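Local structure of putative exported protein (Bordetella pertussis Tohama I, 2PFZ) at residues 87-90 and 91-95; 218-222 and 223-227; 239-242 and 243-247; 290-293 and 294-298. The protein binds pyroglutamic acid as an extracytoplasmic solute receptor of the DctP family, probably delivering it to a tripartite ATP-independent periplasmic transporter. One frame throughout, in Å; residues are numbered along the deposited sequence.

Interaction 1: residues 87-90 and 91-95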
# COMPACT_ATOMS: atom_id res chain seq x y z
N GLY A 87 13.30 -2.27 -2.57
CA GLY A 87 13.69 -2.77 -1.26
C GLY A 87 13.23 -1.78 -0.21
O GLY A 87 12.82 -0.68 -0.55
N TYR A 88 13.32 -2.17 1.07
CA TYR A 88 12.86 -1.30 2.17
C TYR A 88 13.63 0.03 2.26
O TYR A 88 13.03 1.08 2.49
CB TYR A 88 12.87 -2.06 3.49
CG TYR A 88 11.65 -2.95 3.67
CD1 TYR A 88 10.44 -2.40 4.10
CD2 TYR A 88 11.70 -4.32 3.37
CE1 TYR A 88 9.29 -3.20 4.27
CE2 TYR A 88 10.55 -5.13 3.55
CZ TYR A 88 9.36 -4.55 3.99
OH TYR A 88 8.23 -5.33 4.18
N ASP A 89 14.95 0.00 2.11
CA ASP A 89 15.72 1.24 2.19
C ASP A 89 15.40 2.19 1.03
O ASP A 89 15.18 3.40 1.23
CB ASP A 89 17.22 0.94 2.23
CG ASP A 89 18.07 2.20 2.23
OD1 ASP A 89 17.96 2.97 3.20
OD2 ASP A 89 18.83 2.39 1.27
N ALA A 90 15.38 1.65 -0.18
CA ALA A 90 15.03 2.49 -1.34
C ALA A 90 13.61 3.00 -1.19
O ALA A 90 13.32 4.16 -1.52
CB ALA A 90 15.20 1.70 -2.64
N SER A 91 12.72 2.15 -0.69
CA SER A 91 11.33 2.55 -0.48
C SER A 91 11.22 3.70 0.54
O SER A 91 10.48 4.66 0.32
CB SER A 91 10.49 1.38 0.02
OG SER A 91 9.14 1.80 0.29
N PHE A 92 11.92 3.58 1.67
CA PHE A 92 11.92 4.68 2.64
C PHE A 92 12.49 5.99 2.05
O PHE A 92 12.00 7.10 2.27
CB PHE A 92 12.67 4.31 3.92
CG PHE A 92 12.38 5.25 5.05
CD1 PHE A 92 11.20 5.12 5.77
CD2 PHE A 92 13.25 6.28 5.35
CE1 PHE A 92 10.89 6.01 6.79
CE2 PHE A 92 12.96 7.17 6.37
CZ PHE A 92 11.78 7.03 7.10
N LYS A 93 13.56 5.88 1.29
CA LYS A 93 14.10 7.06 0.62
C LYS A 93 13.16 7.65 -0.43
O LYS A 93 13.04 8.87 -0.55
CB LYS A 93 15.46 6.73 0.02
CG LYS A 93 16.46 6.46 1.13
CD LYS A 93 17.80 5.97 0.66
CE LYS A 93 18.77 6.13 1.85
NZ LYS A 93 19.74 5.03 2.03
N LEU A 94 12.45 6.78 -1.16
CA LEU A 94 11.45 7.27 -2.12
C LEU A 94 10.37 8.02 -1.37
O LEU A 94 9.94 9.07 -1.78
CB LEU A 94 10.83 6.12 -2.92
CG LEU A 94 9.84 6.54 -4.03
CD1 LEU A 94 10.52 7.46 -5.07
CD2 LEU A 94 9.27 5.27 -4.70
N TYR A 95 9.93 7.43 -0.27
CA TYR A 95 8.95 8.07 0.61
C TYR A 95 9.40 9.47 1.05
O TYR A 95 8.63 10.43 0.95
CB TYR A 95 8.72 7.17 1.84
CG TYR A 95 7.91 7.78 2.99
CD1 TYR A 95 6.90 8.73 2.77
CD2 TYR A 95 8.13 7.35 4.30
CE1 TYR A 95 6.14 9.26 3.85
CE2 TYR A 95 7.40 7.89 5.39
CZ TYR A 95 6.42 8.84 5.14
OH TYR A 95 5.68 9.31 6.22
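Asp89 and Lys93, one helical turn apart, form a salt bridge on the outer side of the first turns of helix 88-107. Lys93 NZ lies 2.9 Å from Asp89 OD2, on the syn lone pair of that oxygen, and a weaker bond of 3.0 Å runs from Lys93 NZ to Asp89 OD1, so the ammonium sits across the mouth of the carboxylate. Two torsions bring the ends together: with CG opposite its backbone N (chi1 177°), Asp89 carries its carboxylate within reach of the next turn, while Lys93 sends CG back alongside its backbone N (chi1 -67°). On the way the lysine chain passes over the Asp89 carbonyl, with Lys93 CG 3.3 Å from Asp89 O. That carbonyl also accepts from Lys93 N at 3.0 Å, one of four successive i to i+4 bonds that begin with Ser91 N to Gly87 O, 2.8 Å, Gly87 being the N-cap. Away from the salt bridge, Tyr88 OH bonds to Ser243 OG, and Phe92 meets Trp240 edge-to-face. Helix 222-256 thus packs along this flank, Tyr298 of helix 289-299 touches Ala90 and Leu94, and Ser91 and Tyr95 rest on strand 111-118.

Interaction 2: residues 218-222 and 223-227; sequences DALDP and ATQQA
An aspartate N-cap starts the long helix 222-256: Asp221 folds its carboxylate over the open start of the first turn and accepts from the backbone of Thr224. The bond from Thr224 N to Asp221 OD2 is 3.0 Å long with an N-H...O angle of 157°, and the N-H comes in from above the carboxylate plane, 43° out of it. Asp221 reaches this place because CG stands between its backbone N and carbonyl carbon (chi1 63°). Thr224 OG1 lies over the same group, 2.9 Å from Asp221 OD2 and 3.0 Å from Asp221 OD1; any bond from this hydroxyl is weak. The two side chains cross at about a right angle.

Pro222, whose ring nitrogen has no hydrogen to give, is the first helical residue. Proline suits the first turn because backbone N-H groups there have no partner in the i to i+4 pattern, and a residue without one loses no helical bond. That pattern begins with Gln225 N to Asp221 O, 2.9 Å and nearly straight, followed by Gln226 N to Pro222 O at 3.0 Å. A negative carboxylate at this end would probably interact favourably with the helix dipole.

Behind the cap, Gln225 runs its extended chain back along the incoming loop, Gln225 CG lying 3.9 Å from Leu220 CB, and its NE2 bonds to the carbonyl of Phe217 in helix 214-218. Leu220 CD2 meets the methyl Thr224 CG2 at 4.1 Å on the inner side, where Leu220 also touches Thr1 and Thr224 packs on Leu34.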
# COMPACT_ATOMS: atom_id res chain seq x y z
N ASP A 218 -7.55 20.36 14.58
CA ASP A 218 -7.55 21.72 15.11
C ASP A 218 -8.45 21.91 16.32
O ASP A 218 -8.21 22.80 17.17
CB ASP A 218 -7.97 22.69 14.00
CG ASP A 218 -6.83 23.02 13.05
OD1 ASP A 218 -5.70 22.55 13.27
OD2 ASP A 218 -7.08 23.75 12.07
N ALA A 219 -9.49 21.08 16.41
CA ALA A 219 -10.43 21.12 17.52
C ALA A 219 -9.84 20.57 18.81
O ALA A 219 -10.37 20.83 19.90
CB ALA A 219 -11.71 20.39 17.16
N LEU A 220 -8.75 19.82 18.70
CA LEU A 220 -8.12 19.20 19.87
C LEU A 220 -7.24 20.22 20.58
O LEU A 220 -6.72 21.14 19.96
CB LEU A 220 -7.22 18.03 19.46
CG LEU A 220 -7.68 16.90 18.53
CD1 LEU A 220 -6.44 16.15 18.05
CD2 LEU A 220 -8.67 15.95 19.18
N ASP A 221 -7.04 20.01 21.87
CA ASP A 221 -6.13 20.85 22.63
C ASP A 221 -4.69 20.50 22.24
O ASP A 221 -4.44 19.37 21.77
CB ASP A 221 -6.36 20.72 24.14
CG ASP A 221 -6.10 19.33 24.66
OD1 ASP A 221 -7.08 18.61 24.91
OD2 ASP A 221 -4.92 18.95 24.82
N PRO A 222 -3.77 21.48 22.37
CA PRO A 222 -2.35 21.32 22.02
C PRO A 222 -1.66 20.06 22.51
O PRO A 222 -0.91 19.46 21.74
CB PRO A 222 -1.71 22.59 22.60
CG PRO A 222 -2.79 23.61 22.44
CD PRO A 222 -4.06 22.86 22.80
N ALA A 223 -1.89 19.65 23.76
CA ALA A 223 -1.25 18.45 24.30
C ALA A 223 -1.74 17.19 23.59
O ALA A 223 -0.95 16.28 23.30
CB ALA A 223 -1.49 18.33 25.79
N THR A 224 -3.05 17.16 23.32
CA THR A 224 -3.68 16.05 22.62
C THR A 224 -3.20 15.98 21.16
O THR A 224 -2.95 14.91 20.64
CB THR A 224 -5.21 16.15 22.72
OG1 THR A 224 -5.57 16.19 24.11
CG2 THR A 224 -5.89 14.94 22.07
N GLN A 225 -3.08 17.14 20.52
CA GLN A 225 -2.44 17.22 19.20
C GLN A 225 -1.05 16.60 19.22
O GLN A 225 -0.72 15.76 18.38
CB GLN A 225 -2.35 18.67 18.74
CG GLN A 225 -3.67 19.35 18.54
CD GLN A 225 -3.54 20.73 17.97
OE1 GLN A 225 -2.44 21.31 17.94
NE2 GLN A 225 -4.64 21.28 17.51
N GLN A 226 -0.24 16.99 20.20
CA GLN A 226 1.13 16.51 20.28
C GLN A 226 1.18 15.03 20.60
O GLN A 226 2.02 14.31 20.07
CB GLN A 226 1.97 17.35 21.25
CG GLN A 226 2.24 18.77 20.70
CD GLN A 226 2.72 18.75 19.24
OE1 GLN A 226 3.87 18.41 18.95
NE2 GLN A 226 1.82 19.12 18.31
N ALA A 227 0.23 14.57 21.41
CA ALA A 227 0.09 13.15 21.71
C ALA A 227 -0.20 12.33 20.43
O ALA A 227 0.40 11.28 20.20
CB ALA A 227 -1.00 12.95 22.72

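Interaction 3: residues 239-242 and 243-247; sequences GWKL and SQEKN
Charge pairing joins Lys241 to Glu245 along the exposed face of helix 222-256. Lys241 NZ stands 2.7 Å from Glu245 OE2, on the syn side of that oxygen and 17° out of the carboxylate plane. The lysine leaves the helix pointing away from the following turn, CG opposite its backbone N (chi1 -179°), runs extended, and bends at the last torsion (chi4 48°) to bring the ammonium onto the acid. Glu245 comes the other way, its CG beside its own backbone N and 3.3 Å from Lys241 O.

Water adds a second link to this pair: one molecule donates to Glu245 OE1 and accepts weakly from Lys241 NZ, so the two carboxylate oxygens have different partners. Another water donates to Trp240 O at 2.9 Å and accepts a weak bond from Gln244 NE2, which gives that carbonyl a second donor besides Gln244 N, 3.2 Å from it.

The main chain carries regular i to i+4 bonds, among them Glu245 N to Lys241 O at 3.0 Å and Lys246 N to Leu242 O, also 3.0 Å.

Inward-facing polar groups bond to other parts of the fold. Ser243 OG bonds to Ala118 O and Trp240 NE1 to Ser116 O, while the Trp240 indole packs against Ser91 and Tyr95 of helix 88-107.

Such an i to i+4 salt bridge is typical of the solvent side of an amphipathic helix; here the buried side, with Trp240 and Ser243, seats the helix on strand 111-118, the Ser243 side chain lying about 8 Å from the bound pyroglutamic acid.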
# COMPACT_ATOMS: atom_id res chain seq x y z
N GLY A 239 5.63 0.36 12.23
CA GLY A 239 5.00 -0.21 11.02
C GLY A 239 6.05 -0.63 10.00
O GLY A 239 5.97 -1.73 9.42
N TRP A 240 7.05 0.22 9.78
CA TRP A 240 8.14 -0.16 8.86
C TRP A 240 8.89 -1.37 9.41
O TRP A 240 9.26 -2.28 8.65
CB TRP A 240 9.09 1.02 8.62
CG TRP A 240 8.54 2.01 7.65
CD1 TRP A 240 7.62 3.00 7.91
CD2 TRP A 240 8.85 2.10 6.25
NE1 TRP A 240 7.34 3.70 6.75
CE2 TRP A 240 8.09 3.17 5.72
CE3 TRP A 240 9.73 1.40 5.40
CZ2 TRP A 240 8.15 3.54 4.37
CZ3 TRP A 240 9.78 1.77 4.04
CH2 TRP A 240 9.01 2.82 3.55
N LYS A 241 9.12 -1.34 10.72
CA LYS A 241 9.75 -2.45 11.45
C LYS A 241 9.01 -3.77 11.24
O LYS A 241 9.61 -4.77 10.82
CB LYS A 241 9.86 -2.09 12.95
CG LYS A 241 10.52 -3.15 13.85
CD LYS A 241 10.31 -2.78 15.34
CE LYS A 241 10.83 -3.89 16.30
NZ LYS A 241 12.21 -4.37 15.97
N LEU A 242 7.71 -3.78 11.52
CA LEU A 242 6.92 -5.02 11.44
C LEU A 242 6.74 -5.50 10.00
O LEU A 242 6.70 -6.70 9.75
CB LEU A 242 5.57 -4.87 12.14
CG LEU A 242 5.51 -4.91 13.70
CD1 LEU A 242 6.64 -4.12 14.50
CD2 LEU A 242 4.12 -4.47 14.17
N SER A 243 6.68 -4.56 9.06
CA SER A 243 6.52 -4.90 7.66
C SER A 243 7.73 -5.71 7.19
O SER A 243 7.58 -6.79 6.63
CB SER A 243 6.39 -3.63 6.81
OG SER A 243 6.08 -3.99 5.46
N GLN A 244 8.92 -5.20 7.47
CA GLN A 244 10.16 -5.87 7.02
C GLN A 244 10.39 -7.17 7.76
O GLN A 244 10.72 -8.19 7.14
CB GLN A 244 11.36 -4.96 7.24
CG GLN A 244 12.70 -5.62 6.85
CD GLN A 244 13.86 -4.66 6.93
OE1 GLN A 244 15.02 -5.09 6.94
NE2 GLN A 244 13.58 -3.36 6.97
N GLU A 245 10.22 -7.13 9.08
CA GLU A 245 10.44 -8.32 9.93
C GLU A 245 9.55 -9.50 9.56
O GLU A 245 10.01 -10.66 9.51
CB GLU A 245 10.34 -7.94 11.42
CG GLU A 245 11.58 -7.14 11.90
CD GLU A 245 11.51 -6.74 13.35
OE1 GLU A 245 10.60 -7.21 14.08
OE2 GLU A 245 12.38 -5.95 13.77
N LYS A 246 8.28 -9.23 9.27
CA LYS A 246 7.33 -10.31 8.99
C LYS A 246 7.38 -10.83 7.55
O LYS A 246 6.87 -11.92 7.25
CB LYS A 246 5.90 -9.89 9.38
CG LYS A 246 5.70 -9.83 10.88
CD LYS A 246 4.28 -9.43 11.24
CE LYS A 246 4.23 -8.86 12.65
NZ LYS A 246 4.73 -9.79 13.71
N ASN A 247 8.03 -10.06 6.67
CA ASN A 247 8.09 -10.42 5.26
C ASN A 247 8.69 -11.83 5.08
O ASN A 247 8.13 -12.67 4.35
CB ASN A 247 8.84 -9.34 4.46
CG ASN A 247 8.93 -9.63 2.96
OD1 ASN A 247 10.01 -9.48 2.36
ND2 ASN A 247 7.83 -10.04 2.35
O HOH W 1 11.92 -1.56 7.76
O HOH W 2 11.02 -7.33 16.57

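Interaction 4: residues 290-293 and 294-298; sequences DGQA and MIDAY
Gln292 reaches along helix 289-299 to Asp296, its NE2 donating to Asp296 OD1 at 2.9 Å. The glutamine places CG opposite its backbone N (chi1 -157°) and then folds at chi2 (50°), which brings the amide back over the helix surface to Asp296. Asp296 holds CG beside its own backbone N and leans back to meet it. The acceptor lies in the plane of the Gln292 amide, yet the amide nitrogen stands well above the carboxylate plane, and the two flat groups are 46° apart. Gln292 NE2 is also pressed close to the methyl Ile295 CG2, 3.2 Å away, a tight approach on that side of the amide.

Round the helix, Met294 curls backward: Met294 CE sits 4.1 Å from Asp290 CB and 3.4 Å from Asp290 O. Its thioether is thereby laid along the preceding turn, facing Val75, Leu78 and Phe101. The main chain keeps its regular i to i+4 bonds here, such as Asp296 N to Gln292 O at 2.9 Å.

A neutral amide meeting the carboxylate from above its plane gives a hydrogen bond without charge pairing, and the negative charge of Asp296 is probably only partly offset by it.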
# COMPACT_ATOMS: atom_id res chain seq x y z
N ASP A 290 6.87 18.88 -10.75
CA ASP A 290 6.82 18.24 -9.41
C ASP A 290 7.35 16.81 -9.48
O ASP A 290 8.03 16.34 -8.56
CB ASP A 290 5.41 18.19 -8.85
CG ASP A 290 4.88 19.55 -8.46
OD1 ASP A 290 5.61 20.58 -8.57
OD2 ASP A 290 3.69 19.57 -8.06
N GLY A 291 7.03 16.12 -10.57
CA GLY A 291 7.52 14.76 -10.78
C GLY A 291 9.03 14.71 -10.86
O GLY A 291 9.67 13.91 -10.18
N GLN A 292 9.61 15.59 -11.68
CA GLN A 292 11.06 15.73 -11.76
C GLN A 292 11.71 16.06 -10.42
O GLN A 292 12.72 15.48 -10.08
CB GLN A 292 11.46 16.80 -12.79
CG GLN A 292 12.91 16.63 -13.35
CD GLN A 292 13.20 15.21 -13.84
OE1 GLN A 292 12.59 14.75 -14.80
NE2 GLN A 292 14.14 14.53 -13.20
N ALA A 293 11.12 16.96 -9.64
CA ALA A 293 11.67 17.31 -8.35
C ALA A 293 11.70 16.10 -7.43
O ALA A 293 12.69 15.88 -6.75
CB ALA A 293 10.90 18.45 -7.70
N MET A 294 10.61 15.33 -7.42
CA MET A 294 10.54 14.14 -6.57
C MET A 294 11.60 13.15 -6.98
O MET A 294 12.32 12.62 -6.16
CB MET A 294 9.15 13.50 -6.64
CG MET A 294 8.11 14.23 -5.78
SD MET A 294 6.48 13.50 -5.79
CE MET A 294 5.65 14.57 -6.97
N ILE A 295 11.70 12.90 -8.28
CA ILE A 295 12.64 11.90 -8.75
C ILE A 295 14.09 12.35 -8.49
O ILE A 295 14.93 11.53 -8.10
CB ILE A 295 12.32 11.48 -10.22
CG1 ILE A 295 12.36 9.95 -10.37
CG2 ILE A 295 13.14 12.25 -11.22
CD1 ILE A 295 11.17 9.23 -9.66
N ASP A 296 14.38 13.64 -8.66
CA ASP A 296 15.70 14.17 -8.33
C ASP A 296 16.02 14.00 -6.86
O ASP A 296 17.11 13.52 -6.53
CB ASP A 296 15.86 15.64 -8.77
CG ASP A 296 15.90 15.81 -10.29
OD1 ASP A 296 16.00 14.82 -11.05
OD2 ASP A 296 15.86 16.96 -10.75
N ALA A 297 15.08 14.35 -5.98
CA ALA A 297 15.30 14.18 -4.53
C ALA A 297 15.52 12.73 -4.15
O ALA A 297 16.32 12.42 -3.29
CB ALA A 297 14.15 14.78 -3.70
N TYR A 298 14.79 11.82 -4.81
CA TYR A 298 14.96 10.39 -4.54
C TYR A 298 16.36 9.92 -4.97
O TYR A 298 17.00 9.10 -4.28
CB TYR A 298 13.89 9.60 -5.29
CG TYR A 298 14.11 8.11 -5.31
CD1 TYR A 298 14.19 7.38 -4.12
CD2 TYR A 298 14.24 7.42 -6.52
CE1 TYR A 298 14.40 6.00 -4.14
CE2 TYR A 298 14.44 6.04 -6.54
CZ TYR A 298 14.52 5.34 -5.35
OH TYR A 298 14.71 3.98 -5.32

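In the fold
All four contacts are local, spanning a turn or so of helix, and none is wholly core: each is partly buried. In interactions 1 and 3 the acid-lysine bridges, with the order of charges reversed, lie at the surface, while the other sides of their helices, 88-107 and 222-256, meet each other. Interaction 4 abuts interaction 1 through the Tyr298 ring; it buries Met294 and Ile295 and uses an amide-carboxylate bond in place of a salt bridge. Interaction 2 shares helix 222-256 with interaction 3, yet their centres lie about 29 Å apart; at the helix start an aspartate accepts from a backbone N-H instead of pairing with a lysine. Interaction 2 is the most peripheral.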